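PDB 3BO7: peptidyl-prolyl cis-trans isomerase cyclophilin-type from Toxoplasma gondii, which probably catalyses the cis-trans isomerisation of peptide bonds preceding proline and so speeds protein folding, as a member of the cyclophilin family. Local coordinates for residues P28-C38 / E168-F176. Numbering follows the deposited sequence.
With SO4 (sulfate ion), chain I; EDO (1,2-ethanediol), chain N.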
loop_
_atom_site.group_PDB
_atom_site.type_symbol
_atom_site.label_atom_id
_atom_site.label_comp_id
_atom_site.label_asym_id
_atom_site.label_seq_id
_atom_site.Cartn_x
_atom_site.Cartn_y
_atom_site.Cartn_z
ATOM N N PRO A 28 -1.947 12.677 -6.961
ATOM C CA PRO A 28 -2.172 12.152 -8.314
ATOM C C PRO A 28 -1.109 11.187 -8.835
ATOM O O PRO A 28 -1.457 10.166 -9.426
ATOM C CB PRO A 28 -2.212 13.419 -9.189
ATOM C CG PRO A 28 -1.651 14.521 -8.330
ATOM C CD PRO A 28 -1.985 14.155 -6.947
ATOM N N ARG A 29 0.168 11.495 -8.621
ATOM C CA ARG A 29 1.253 10.667 -9.179
ATOM C C ARG A 29 1.310 9.283 -8.541
ATOM O O ARG A 29 1.510 8.277 -9.234
ATOM C CB ARG A 29 2.598 11.379 -9.041
ATOM C CG ARG A 29 2.681 12.680 -9.819
ATOM C CD ARG A 29 3.598 12.543 -11.021
ATOM N NE ARG A 29 2.918 12.111 -12.232
ATOM C CZ ARG A 29 3.531 11.572 -13.286
ATOM N NH1 ARG A 29 4.845 11.371 -13.273
ATOM N NH2 ARG A 29 2.814 11.211 -14.348
ATOM N N ALA A 30 1.118 9.235 -7.225
ATOM C CA ALA A 30 1.125 7.975 -6.492
ATOM C C ALA A 30 -0.086 7.109 -6.842
ATOM O O ALA A 30 0.026 5.888 -6.942
ATOM C CB ALA A 30 1.212 8.230 -4.979
ATOM N N CYS A 31 -1.240 7.747 -7.035
ATOM C CA CYS A 31 -2.467 7.042 -7.410
ATOM C C CYS A 31 -2.362 6.519 -8.831
ATOM O O CYS A 31 -2.672 5.354 -9.098
ATOM C CB CYS A 31 -3.668 7.959 -7.269
ATOM S SG CYS A 31 -3.994 8.390 -5.574
ATOM N N ASP A 32 -1.892 7.380 -9.728
ATOM C CA ASP A 32 -1.664 7.010 -11.123
ATOM C C ASP A 32 -0.710 5.825 -11.262
ATOM O O ASP A 32 -1.035 4.829 -11.914
ATOM C CB ASP A 32 -1.132 8.206 -11.900
ATOM C CG ASP A 32 -1.329 8.064 -13.383
ATOM O OD1 ASP A 32 -1.915 7.043 -13.816
ATOM O OD2 ASP A 32 -0.905 8.983 -14.118
ATOM N N SER A 33 0.459 5.927 -10.634
ATOM C CA SER A 33 1.432 4.836 -10.622
ATOM C C SER A 33 0.791 3.530 -10.179
ATOM O O SER A 33 0.969 2.491 -10.830
ATOM C CB SER A 33 2.610 5.174 -9.702
ATOM O OG SER A 33 3.514 4.087 -9.627
ATOM N N PHE A 34 0.051 3.595 -9.069
ATOM C CA PHE A 34 -0.531 2.416 -8.440
ATOM C C PHE A 34 -1.524 1.741 -9.389
ATOM O O PHE A 34 -1.508 0.515 -9.551
ATOM C CB PHE A 34 -1.211 2.814 -7.123
ATOM C CG PHE A 34 -1.597 1.645 -6.248
ATOM C CD1 PHE A 34 -0.689 1.110 -5.339
ATOM C CD2 PHE A 34 -2.868 1.080 -6.331
ATOM C CE1 PHE A 34 -1.040 0.028 -4.517
ATOM C CE2 PHE A 34 -3.223 -0.009 -5.516
ATOM C CZ PHE A 34 -2.302 -0.531 -4.611
ATOM N N LEU A 35 -2.370 2.565 -10.018
ATOM C CA LEU A 35 -3.411 2.109 -10.936
ATOM C C LEU A 35 -2.814 1.583 -12.227
ATOM O O LEU A 35 -3.303 0.597 -12.782
ATOM C CB LEU A 35 -4.450 3.222 -11.196
ATOM C CG LEU A 35 -5.333 3.600 -9.987
ATOM C CD1 LEU A 35 -6.052 4.931 -10.187
ATOM C CD2 LEU A 35 -6.342 2.506 -9.638
ATOM N N ARG A 36 -1.746 2.216 -12.695
ATOM C CA ARG A 36 -1.005 1.679 -13.846
ATOM C C ARG A 36 -0.423 0.287 -13.561
ATOM O O ARG A 36 -0.357 -0.551 -14.464
ATOM C CB ARG A 36 0.083 2.643 -14.318
ATOM C CG ARG A 36 -0.461 3.908 -14.984
ATOM C CD ARG A 36 0.636 4.749 -15.582
ATOM N NE ARG A 36 0.272 6.161 -15.656
ATOM C CZ ARG A 36 0.813 7.028 -16.509
ATOM N NH1 ARG A 36 1.728 6.617 -17.374
ATOM N NH2 ARG A 36 0.436 8.304 -16.511
ATOM N N LEU A 37 -0.040 0.042 -12.307
ATOM C CA LEU A 37 0.487 -1.259 -11.875
ATOM C C LEU A 37 -0.630 -2.277 -11.693
ATOM O O LEU A 37 -0.473 -3.440 -12.072
ATOM C CB LEU A 37 1.297 -1.128 -10.573
ATOM C CG LEU A 37 2.661 -0.427 -10.610
ATOM C CD1 LEU A 37 3.199 -0.254 -9.204
ATOM C CD2 LEU A 37 3.654 -1.178 -11.473
ATOM N N CYS A 38 -1.747 -1.835 -11.105
ATOM C CA CYS A 38 -2.979 -2.634 -11.072
ATOM C C CYS A 38 -3.398 -3.110 -12.475
ATOM O O CYS A 38 -3.844 -4.248 -12.639
ATOM C CB CYS A 38 -4.128 -1.858 -10.419
ATOM S SG CYS A 38 -3.963 -1.639 -8.644
ATOM N N GLU A 168 -5.980 -10.678 -6.214
ATOM C CA GLU A 168 -6.254 -9.743 -7.298
ATOM C C GLU A 168 -6.626 -8.392 -6.743
ATOM O O GLU A 168 -6.981 -8.266 -5.570
ATOM C CB GLU A 168 -7.411 -10.240 -8.180
ATOM C CG GLU A 168 -8.744 -10.322 -7.442
ATOM C CD GLU A 168 -9.912 -10.647 -8.345
ATOM O OE1 GLU A 168 -9.769 -10.578 -9.587
ATOM O OE2 GLU A 168 -10.987 -10.973 -7.802
ATOM N N ILE A 169 -6.560 -7.392 -7.614
ATOM C CA ILE A 169 -7.056 -6.065 -7.301
ATOM C C ILE A 169 -8.114 -5.685 -8.333
ATOM O O ILE A 169 -7.860 -5.705 -9.546
ATOM C CB ILE A 169 -5.915 -5.023 -7.211
ATOM C CG1 ILE A 169 -4.883 -5.473 -6.159
ATOM C CG2 ILE A 169 -6.476 -3.639 -6.888
ATOM C CD1 ILE A 169 -3.757 -4.481 -5.887
ATOM N N ILE A 170 -9.314 -5.390 -7.844
ATOM C CA ILE A 170 -10.402 -4.967 -8.714
ATOM C C ILE A 170 -10.481 -3.449 -8.665
ATOM O O ILE A 170 -10.688 -2.870 -7.600
ATOM C CB ILE A 170 -11.780 -5.594 -8.319
ATOM C CG1 ILE A 170 -11.676 -7.123 -8.169
ATOM C CG2 ILE A 170 -12.857 -5.201 -9.345
ATOM C CD1 ILE A 170 -12.928 -7.803 -7.596
ATOM N N VAL A 171 -10.293 -2.812 -9.816
ATOM C CA VAL A 171 -10.423 -1.366 -9.910
ATOM C C VAL A 171 -11.833 -1.018 -10.392
ATOM O O VAL A 171 -12.253 -1.449 -11.457
ATOM C CB VAL A 171 -9.335 -0.738 -10.820
ATOM C CG1 VAL A 171 -9.501 0.770 -10.891
ATOM C CG2 VAL A 171 -7.936 -1.090 -10.308
ATOM N N PHE A 172 -12.552 -0.250 -9.577
ATOM C CA PHE A 172 -13.921 0.158 -9.877
ATOM C C PHE A 172 -13.979 1.546 -10.492
ATOM O O PHE A 172 -14.989 1.924 -11.082
ATOM C CB PHE A 172 -14.782 0.135 -8.607
ATOM C CG PHE A 172 -15.020 -1.236 -8.063
ATOM C CD1 PHE A 172 -16.062 -2.021 -8.548
ATOM C CD2 PHE A 172 -14.202 -1.749 -7.064
ATOM C CE1 PHE A 172 -16.276 -3.302 -8.041
ATOM C CE2 PHE A 172 -14.416 -3.018 -6.548
ATOM C CZ PHE A 172 -15.447 -3.797 -7.038
ATOM N N LYS A 173 -12.908 2.319 -10.319
ATOM C CA LYS A 173 -12.822 3.659 -10.901
ATOM C C LYS A 173 -11.389 4.178 -10.927
ATOM O O LYS A 173 -10.735 4.320 -9.892
ATOM C CB LYS A 173 -13.724 4.657 -10.167
ATOM C CG LYS A 173 -13.847 5.972 -10.899
ATOM C CD LYS A 173 -14.423 7.034 -10.013
ATOM C CE LYS A 173 -14.568 8.348 -10.763
ATOM N NZ LYS A 173 -14.901 9.431 -9.799
ATOM N N ASN A 174 -10.912 4.450 -12.129
ATOM C CA ASN A 174 -9.628 5.070 -12.311
ATOM C C ASN A 174 -9.857 6.395 -13.010
ATOM O O ASN A 174 -10.239 6.410 -14.170
ATOM C CB ASN A 174 -8.711 4.157 -13.128
ATOM C CG ASN A 174 -7.506 4.876 -13.664
ATOM O OD1 ASN A 174 -7.236 6.016 -13.299
ATOM N ND2 ASN A 174 -6.776 4.220 -14.543
ATOM N N PRO A 175 -9.633 7.516 -12.301
ATOM C CA PRO A 175 -9.898 8.835 -12.883
ATOM C C PRO A 175 -8.844 9.347 -13.888
ATOM O O PRO A 175 -8.996 10.446 -14.420
ATOM C CB PRO A 175 -9.982 9.743 -11.656
ATOM C CG PRO A 175 -9.104 9.073 -10.632
ATOM C CD PRO A 175 -9.141 7.601 -10.910
ATOM N N PHE A 176 -7.802 8.562 -14.161
ATOM C CA PHE A 176 -6.775 8.962 -15.132
ATOM C C PHE A 176 -6.937 8.242 -16.470
ATOM O O PHE A 176 -8.031 8.178 -17.026
ATOM C CB PHE A 176 -5.371 8.704 -14.580
ATOM C CG PHE A 176 -5.140 9.290 -13.224
ATOM C CD1 PHE A 176 -5.196 8.484 -12.091
ATOM C CD2 PHE A 176 -4.871 10.647 -13.077
ATOM C CE1 PHE A 176 -4.992 9.021 -10.830
ATOM C CE2 PHE A 176 -4.662 11.198 -11.820
ATOM C CZ PHE A 176 -4.726 10.385 -10.691
HETATM S S SO4 I . 7.331 12.647 -10.693
HETATM O O1 SO4 I . 6.219 12.469 -9.774
HETATM O O2 SO4 I . 7.187 11.737 -11.825
HETATM O O3 SO4 I . 7.375 14.023 -11.198
HETATM O O4 SO4 I . 8.572 12.380 -9.969
HETATM C C1 EDO N . 3.465 9.891 -17.697
HETATM O O1 EDO N . 4.692 10.065 -16.978
HETATM C C2 EDO N . 3.762 9.156 -19.000
HETATM O O2 EDO N . 2.586 8.494 -19.491
HETATM O O HOH W 1 -3.786 5.144 -14.522
HETATM O O HOH W 2 -4.779 -5.459 -10.583
#
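Phe176 lays one ring face against Asp32: Asp32 CB sits 4.1 Å from the ring centroid, 14° off its normal, a CH-pi contact. The Asp32 carboxylate stacks on the ring as well, the two planes 17° apart. The ring's edge meets Cys31 CB and Leu35 CD1, and Phe176 CZ comes 3.5 Å from Pro28 O. Leu35 forks between two regions of 168-176: CD1 lies 3.5 Å from Asn174 OD1 and also touches Pro175, while CD2 reaches Val171 CG1 at 3.8 Å. Farther along the helix, Cys38 packs SG against Ile169 CG2 (3.7 Å).

Asp32 is gripped side-on by Arg36, whose NE bonds to OD1 (3.0 Å, 175°) and whose NH2 completes a salt bridge to OD2, both nitrogens meeting the oxygens from above the carboxylate plane. An Asx turn, Phe176 N to Asn174 OD1 at 2.7 Å, shapes the chain that delivers the ring. Strand 166-171 borders strand 7-13 of the cyclophilin barrel, and Leu22 backs Cys31 and Leu35.

No direct hydrogen bond joins the segments; one water links Asp32 OD1 to Asn174 ND2, another Cys38 O to Ile169 O. Apolar contacts and two water bridges therefore join the helix to strand 168-171 and to residues 174-176 beyond it.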